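Iron-regulated outer membrane protein (Neisseria meningitidis, PDB 4B7O) probably takes up iron, likely as iron-siderophore complexes, across the outer membrane as a TonB-dependent beta-barrel transporter. Local coordinates at residues S481-P486 and T532-A537; A158-T163 and R465-K470; H504-R509 and R536-E541. One frame throughout, in Å; residues are numbered along the deposited sequence.

Interaction 1: S481-P486 and T532-A537; sequences SSNLNP and TKAERA
Arg536 reaches over to Leu484 and Asn485 in the wall of a TonB-dependent receptor beta-barrel. Its strand, 535-547, and strand 478-493 are not direct neighbours. Strand 498-509 runs between them, and the axes of the short segments come no closer than 9.6 Å and run nearly parallel, 10° apart. The arginine side chain bridges that gap. CB leads toward segment 481-486, and CG stands anti to the backbone N (chi1 -162°), which carries the chain across the intervening strand. CG comes loosely near Asn485 OD1. CD then packs against the amide of Asn483, with ND2 at 3.4 Å. NE donates a hydrogen bond to Asn485 OD1 at 3.1 Å, with the amide and guanidinium planes 27° apart. At the tip, NH2 donates to Leu484 O, and this bond lies close to the line of the carbonyl. Both acceptors lie near the guanidinium edge, each somewhat tilted from its plane, so two bonds to successive residues fix its rotation. The other atom of the Asn485 amide is held too: ND2 bonds Ser508 OG of the strand between. Farther back, Asn483 OD1 meets Ala534 CB. Beyond its bond, Arg536 NH2 also touches Pro486 CD, at 3.7 Å.

Interaction 2: A158-T163 and R465-K470; sequences AGIGAT and RYDRFK
Gly159 O sits over the centre of the Arg465 guanidinium without a hydrogen bond to it. The oxygen is 3.2 Å above the plane and 3.3 Å from Arg465 CZ. It therefore meets the flat cation through its face, while the N-H groups point elsewhere. A bend at chi3 (70°) lets the arginine reach along its own strand to Asp467, two residues on, where NE forms a salt bridge with Asp467 OD1 at 2.8 Å. NH2 adds a weak bond to Asp467 OD2, which lies in the guanidinium plane. NH2 also bonds Asn383 OD1, and NH1 bonds Ala156 O, so several bonds grip the group and probably fix its rotation under the glycine carbonyl. The Gly159 dipole would be expected to favour the cation. Asp467 faces the loop as well: its OD2 lies 4.4 Å from both CA and CG2 of Ile160. Gly159 has phi 138°, a backbone conformation readily open to glycine. Tyr125 OH, also of the plug, is hydrogen-bonded to Ile160 N and helps to hold the loop. The contact is buried. It joins a loop of the plug domain to the inward side of a barrel strand, the plug-in-barrel arrangement of TonB-dependent transporters.

Interaction 3: H504-R509 and R536-E541; sequences HNYASR and RARNTE
Tyr506 stands between Arg536 and Arg538 on one face of an antiparallel strand pair in the transporter's beta-barrel. The Arg536 guanidinium, whose NH2 is bonded to Leu484 O, lies almost flat over one ring face, the two planes 16° apart. CZ is 3.4 Å from Tyr506 CD1, which sits toward the rim of the guanidinium. Arg538 covers the opposite face with its aliphatic part: CG makes a CH-pi contact 3.7 Å from the ring centroid. Tyr506 and Arg538 run side by side in the same direction, which takes Arg538 CD on toward the tyrosine hydroxyl. His504, next on this face, has CG anti to the backbone N (chi1 -170°), and its ring leans over strand 536-541. The ring edge meets Thr540 at CB, while Arg538 CD packs near NE2. Beneath these groups the backbones pair closely. Asn505 with Asn539 and Ala507 with Ala537 are hydrogen-bonded pairs, each joined by two N-H...O bonds. Their side chains occupy the other face, toward the plug, where Asn505 ND2 bonds Ala153 O. Asn539 ND2 is directed along its own strand. It donates to Glu541 OE2, which lies in the Asn539 amide plane and is met on its anti lone pair; ND2 and OE2 are 2.7 Å apart.

The three contacts lie close together on one side of the barrel, with centres about 8 to 11 Å apart. Neighbouring strands 458-472, 478-493, 498-509 and 535-547 carry them in chain order. Interaction 2 closes before the other two open, and interactions 1 and 3 end on the same strand, sharing Arg536 and Ala537. Interaction 3 pairs adjacent strands, whereas interaction 1 spans the strand between. Interaction 2 brings in the plug. Backbone bonds from Asn483 and Asn485 to segment 465-470 join interactions 1 and 2. Arg509 NH1 bonds Gly161 O, linking interaction 3 to the plug loop. Together they connect several wall strands to the plug filling the barrel.

Interaction 1: S481-P486 and T532-A537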
# COMPACT_ATOMS: atom_id res chain seq x y z
N SER A 481 -21.84 -6.88 12.01
CA SER A 481 -21.29 -6.71 13.35
C SER A 481 -21.02 -5.27 13.46
O SER A 481 -21.10 -4.54 12.46
CB SER A 481 -19.98 -7.48 13.54
OG SER A 481 -19.93 -8.05 14.84
N SER A 482 -20.77 -4.82 14.68
CA SER A 482 -20.31 -3.47 14.89
C SER A 482 -19.41 -3.54 16.09
O SER A 482 -19.44 -4.53 16.83
CB SER A 482 -21.47 -2.51 15.08
OG SER A 482 -22.33 -3.00 16.08
N ASN A 483 -18.57 -2.52 16.26
CA ASN A 483 -17.68 -2.46 17.41
C ASN A 483 -17.54 -0.97 17.79
O ASN A 483 -17.69 -0.08 16.94
CB ASN A 483 -16.28 -3.01 17.12
CG ASN A 483 -16.25 -4.44 16.60
OD1 ASN A 483 -16.86 -4.76 15.58
ND2 ASN A 483 -15.48 -5.29 17.27
N LEU A 484 -17.24 -0.71 19.07
CA LEU A 484 -16.83 0.64 19.52
C LEU A 484 -15.31 0.65 19.69
O LEU A 484 -14.75 -0.23 20.34
CB LEU A 484 -17.49 0.97 20.88
CG LEU A 484 -18.79 1.79 20.89
CD1 LEU A 484 -18.66 3.19 20.30
CD2 LEU A 484 -19.92 1.05 20.18
N ASN A 485 -14.65 1.64 19.12
CA ASN A 485 -13.20 1.65 19.21
C ASN A 485 -12.67 2.91 19.84
O ASN A 485 -12.79 3.99 19.23
CB ASN A 485 -12.58 1.43 17.86
CG ASN A 485 -13.02 0.14 17.21
OD1 ASN A 485 -12.71 -1.00 17.65
ND2 ASN A 485 -13.69 0.31 16.12
N PRO A 486 -12.11 2.80 21.06
CA PRO A 486 -11.64 3.95 21.83
C PRO A 486 -10.19 4.19 21.61
O PRO A 486 -9.43 3.25 21.52
CB PRO A 486 -11.87 3.51 23.28
CG PRO A 486 -11.75 2.04 23.27
CD PRO A 486 -12.24 1.60 21.92
N THR A 532 -19.66 -14.09 12.80
CA THR A 532 -18.23 -13.82 12.70
C THR A 532 -17.99 -12.31 12.71
O THR A 532 -18.64 -11.56 11.99
CB THR A 532 -17.49 -14.49 11.51
OG1 THR A 532 -17.28 -13.54 10.45
CG2 THR A 532 -18.18 -15.69 11.00
N LYS A 533 -17.04 -11.88 13.54
CA LYS A 533 -16.81 -10.47 13.86
C LYS A 533 -15.63 -9.90 13.06
O LYS A 533 -14.83 -10.66 12.47
CB LYS A 533 -16.45 -10.31 15.36
CG LYS A 533 -17.14 -11.27 16.36
CD LYS A 533 -18.18 -10.52 17.19
CE LYS A 533 -19.49 -11.30 17.26
NZ LYS A 533 -19.33 -12.74 17.67
N ALA A 534 -15.51 -8.57 13.11
CA ALA A 534 -14.30 -7.82 12.70
C ALA A 534 -13.07 -8.11 13.55
O ALA A 534 -13.18 -8.33 14.74
CB ALA A 534 -14.55 -6.32 12.69
N GLU A 535 -11.91 -8.12 12.91
CA GLU A 535 -10.60 -8.21 13.54
C GLU A 535 -10.42 -6.98 14.38
O GLU A 535 -10.63 -5.85 13.88
CB GLU A 535 -9.52 -8.19 12.48
CG GLU A 535 -9.21 -9.56 11.93
CD GLU A 535 -8.27 -9.50 10.72
OE1 GLU A 535 -8.05 -8.37 10.19
OE2 GLU A 535 -7.72 -10.57 10.35
N ARG A 536 -9.98 -7.16 15.61
CA ARG A 536 -9.88 -6.00 16.54
C ARG A 536 -8.46 -5.78 17.06
O ARG A 536 -7.86 -6.66 17.67
CB ARG A 536 -10.91 -6.09 17.68
CG ARG A 536 -11.12 -4.76 18.37
CD ARG A 536 -12.52 -4.63 18.89
NE ARG A 536 -12.75 -3.36 19.59
CZ ARG A 536 -12.54 -3.20 20.90
NH1 ARG A 536 -12.07 -4.24 21.63
NH2 ARG A 536 -12.79 -2.02 21.46
N ALA A 537 -7.89 -4.65 16.71
CA ALA A 537 -6.50 -4.42 17.05
C ALA A 537 -6.46 -3.52 18.28
O ALA A 537 -7.27 -2.57 18.40
CB ALA A 537 -5.76 -3.73 15.90

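Interaction 2: A158-T163 and R465-K470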
# COMPACT_ATOMS: atom_id res chain seq x y z
N ALA A 158 -9.02 8.30 11.77
CA ALA A 158 -8.20 7.82 10.62
C ALA A 158 -9.01 7.28 9.41
O ALA A 158 -8.66 7.52 8.26
CB ALA A 158 -7.21 6.76 11.08
N GLY A 159 -10.06 6.54 9.68
CA GLY A 159 -10.88 5.97 8.62
C GLY A 159 -11.23 4.55 8.97
O GLY A 159 -11.06 4.12 10.10
N ILE A 160 -11.65 3.81 7.97
CA ILE A 160 -12.10 2.44 8.18
C ILE A 160 -10.91 1.52 8.19
O ILE A 160 -10.00 1.68 7.42
CB ILE A 160 -12.99 2.03 6.97
CG1 ILE A 160 -13.91 3.19 6.63
CG2 ILE A 160 -13.67 0.67 7.22
CD1 ILE A 160 -15.02 2.87 5.66
N GLY A 161 -10.98 0.49 8.98
CA GLY A 161 -9.98 -0.60 8.95
C GLY A 161 -8.56 -0.25 9.36
O GLY A 161 -7.60 -0.93 8.98
N ALA A 162 -8.39 0.80 10.15
CA ALA A 162 -7.06 1.29 10.43
C ALA A 162 -6.37 0.49 11.47
O ALA A 162 -6.06 1.08 12.49
CB ALA A 162 -7.13 2.72 10.86
N THR A 163 -6.12 -0.81 11.23
CA THR A 163 -5.61 -1.72 12.27
C THR A 163 -4.11 -1.74 12.28
O THR A 163 -3.51 -1.92 13.32
CB THR A 163 -6.04 -3.21 12.12
OG1 THR A 163 -5.89 -3.68 10.76
CG2 THR A 163 -7.44 -3.37 12.54
N ARG A 465 -14.71 5.55 17.95
CA ARG A 465 -15.29 5.21 16.66
C ARG A 465 -16.33 4.17 16.83
O ARG A 465 -16.15 3.22 17.58
CB ARG A 465 -14.28 4.56 15.71
CG ARG A 465 -13.36 5.53 15.08
CD ARG A 465 -12.44 4.76 14.12
NE ARG A 465 -13.18 4.27 12.96
CZ ARG A 465 -13.58 5.04 11.96
NH1 ARG A 465 -13.28 6.36 11.92
NH2 ARG A 465 -14.29 4.49 10.98
N TYR A 466 -17.37 4.29 16.02
CA TYR A 466 -18.36 3.27 15.86
C TYR A 466 -18.16 2.67 14.46
O TYR A 466 -18.32 3.36 13.49
CB TYR A 466 -19.75 3.92 16.01
CG TYR A 466 -20.79 2.88 15.92
CD1 TYR A 466 -20.80 1.81 16.82
CD2 TYR A 466 -21.71 2.87 14.86
CE1 TYR A 466 -21.71 0.80 16.72
CE2 TYR A 466 -22.64 1.84 14.74
CZ TYR A 466 -22.63 0.82 15.68
OH TYR A 466 -23.54 -0.20 15.59
N ASP A 467 -17.79 1.40 14.37
CA ASP A 467 -17.48 0.77 13.09
C ASP A 467 -18.49 -0.33 12.86
O ASP A 467 -18.59 -1.23 13.70
CB ASP A 467 -16.09 0.13 13.11
CG ASP A 467 -14.96 1.11 12.72
OD1 ASP A 467 -14.41 1.80 13.62
OD2 ASP A 467 -14.58 1.15 11.52
N ARG A 468 -19.24 -0.24 11.75
CA ARG A 468 -20.27 -1.24 11.42
C ARG A 468 -19.99 -1.86 10.04
O ARG A 468 -19.82 -1.14 9.04
CB ARG A 468 -21.66 -0.59 11.42
CG ARG A 468 -22.78 -1.57 11.13
CD ARG A 468 -24.07 -1.31 11.92
NE ARG A 468 -25.11 -2.28 11.54
CZ ARG A 468 -25.31 -3.47 12.12
NH1 ARG A 468 -24.57 -3.86 13.16
NH2 ARG A 468 -26.27 -4.28 11.67
N PHE A 469 -19.95 -3.19 9.97
CA PHE A 469 -19.93 -3.80 8.66
C PHE A 469 -21.13 -4.68 8.27
O PHE A 469 -21.83 -5.24 9.14
CB PHE A 469 -18.62 -4.53 8.45
CG PHE A 469 -18.57 -5.88 9.05
CD1 PHE A 469 -19.10 -6.98 8.35
CD2 PHE A 469 -17.94 -6.09 10.27
CE1 PHE A 469 -19.03 -8.27 8.86
CE2 PHE A 469 -17.84 -7.39 10.79
CZ PHE A 469 -18.39 -8.46 10.10
N LYS A 470 -21.34 -4.85 6.95
CA LYS A 470 -22.32 -5.85 6.42
C LYS A 470 -21.70 -6.59 5.26
O LYS A 470 -21.29 -6.00 4.27
CB LYS A 470 -23.61 -5.17 5.94
CG LYS A 470 -24.83 -6.12 6.00
CD LYS A 470 -25.74 -6.24 4.77
CE LYS A 470 -26.67 -5.04 4.59
NZ LYS A 470 -26.04 -4.00 3.69

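Interaction 3: H504-R509 and R536-E541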
# COMPACT_ATOMS: atom_id res chain seq x y z
N HIS A 504 -2.51 4.62 22.67
CA HIS A 504 -3.13 3.32 22.91
C HIS A 504 -4.45 3.44 22.13
O HIS A 504 -5.34 4.21 22.54
CB HIS A 504 -3.38 3.19 24.39
CG HIS A 504 -3.81 1.82 24.84
ND1 HIS A 504 -2.99 0.77 24.81
CD2 HIS A 504 -4.99 1.37 25.40
CE1 HIS A 504 -3.61 -0.31 25.30
NE2 HIS A 504 -4.84 0.06 25.65
N ASN A 505 -4.52 2.73 20.99
CA ASN A 505 -5.63 2.81 20.01
C ASN A 505 -6.27 1.44 19.78
O ASN A 505 -5.57 0.44 19.61
CB ASN A 505 -5.09 3.33 18.68
CG ASN A 505 -4.44 4.70 18.84
OD1 ASN A 505 -4.59 5.36 19.89
ND2 ASN A 505 -3.74 5.16 17.80
N TYR A 506 -7.58 1.37 19.85
CA TYR A 506 -8.33 0.29 19.29
C TYR A 506 -8.77 0.65 17.88
O TYR A 506 -9.06 1.85 17.55
CB TYR A 506 -9.60 0.06 20.13
CG TYR A 506 -9.31 -0.75 21.36
CD1 TYR A 506 -9.29 -2.12 21.30
CD2 TYR A 506 -8.99 -0.11 22.58
CE1 TYR A 506 -8.99 -2.88 22.42
CE2 TYR A 506 -8.70 -0.86 23.70
CZ TYR A 506 -8.72 -2.22 23.63
OH TYR A 506 -8.43 -2.96 24.74
N ALA A 507 -8.81 -0.38 17.03
CA ALA A 507 -9.42 -0.26 15.67
C ALA A 507 -9.88 -1.60 15.18
O ALA A 507 -9.34 -2.67 15.59
CB ALA A 507 -8.45 0.43 14.66
N SER A 508 -10.90 -1.59 14.32
CA SER A 508 -11.39 -2.86 13.76
C SER A 508 -11.34 -2.88 12.25
O SER A 508 -11.47 -1.84 11.60
CB SER A 508 -12.79 -3.23 14.25
OG SER A 508 -13.60 -2.07 14.19
N ARG A 509 -11.17 -4.06 11.70
CA ARG A 509 -11.23 -4.28 10.28
C ARG A 509 -12.19 -5.43 9.99
O ARG A 509 -12.05 -6.51 10.55
CB ARG A 509 -9.87 -4.65 9.80
CG ARG A 509 -9.59 -4.28 8.36
CD ARG A 509 -8.09 -4.29 8.17
NE ARG A 509 -7.70 -4.43 6.79
CZ ARG A 509 -7.56 -3.42 5.98
NH1 ARG A 509 -7.74 -2.19 6.43
NH2 ARG A 509 -7.20 -3.63 4.72
N ARG A 536 -9.98 -7.16 15.61
CA ARG A 536 -9.88 -6.00 16.54
C ARG A 536 -8.46 -5.78 17.06
O ARG A 536 -7.86 -6.66 17.67
CB ARG A 536 -10.91 -6.09 17.68
CG ARG A 536 -11.12 -4.76 18.37
CD ARG A 536 -12.52 -4.63 18.89
NE ARG A 536 -12.75 -3.36 19.59
CZ ARG A 536 -12.54 -3.20 20.90
NH1 ARG A 536 -12.07 -4.24 21.63
NH2 ARG A 536 -12.79 -2.02 21.46
N ALA A 537 -7.89 -4.65 16.71
CA ALA A 537 -6.50 -4.42 17.05
C ALA A 537 -6.46 -3.52 18.28
O ALA A 537 -7.27 -2.57 18.40
CB ALA A 537 -5.76 -3.73 15.90
N ARG A 538 -5.53 -3.81 19.18
CA ARG A 538 -5.16 -2.84 20.20
C ARG A 538 -3.69 -2.49 20.01
O ARG A 538 -2.86 -3.35 20.13
CB ARG A 538 -5.40 -3.40 21.60
CG ARG A 538 -5.36 -2.34 22.69
CD ARG A 538 -5.51 -2.95 24.10
NE ARG A 538 -4.57 -4.04 24.42
CZ ARG A 538 -4.28 -4.42 25.68
NH1 ARG A 538 -4.84 -3.77 26.71
NH2 ARG A 538 -3.45 -5.43 25.94
N ASN A 539 -3.39 -1.24 19.70
CA ASN A 539 -2.03 -0.83 19.41
C ASN A 539 -1.50 0.15 20.46
O ASN A 539 -2.03 1.22 20.64
CB ASN A 539 -1.94 -0.22 17.98
CG ASN A 539 -0.51 -0.00 17.51
OD1 ASN A 539 0.19 -0.93 17.19
ND2 ASN A 539 -0.07 1.26 17.44
N THR A 540 -0.42 -0.21 21.13
CA THR A 540 0.20 0.75 22.01
C THR A 540 1.62 1.05 21.65
O THR A 540 2.40 0.15 21.36
CB THR A 540 -0.03 0.41 23.49
OG1 THR A 540 1.15 0.70 24.26
CG2 THR A 540 -0.40 -0.97 23.66
N GLU A 541 1.94 2.32 21.57
CA GLU A 541 3.34 2.67 21.29
C GLU A 541 3.97 3.87 21.98
O GLU A 541 3.29 4.83 22.29
CB GLU A 541 3.65 2.76 19.79
CG GLU A 541 2.69 3.46 18.86
CD GLU A 541 3.06 3.10 17.40
OE1 GLU A 541 4.19 3.43 16.92
OE2 GLU A 541 2.21 2.47 16.72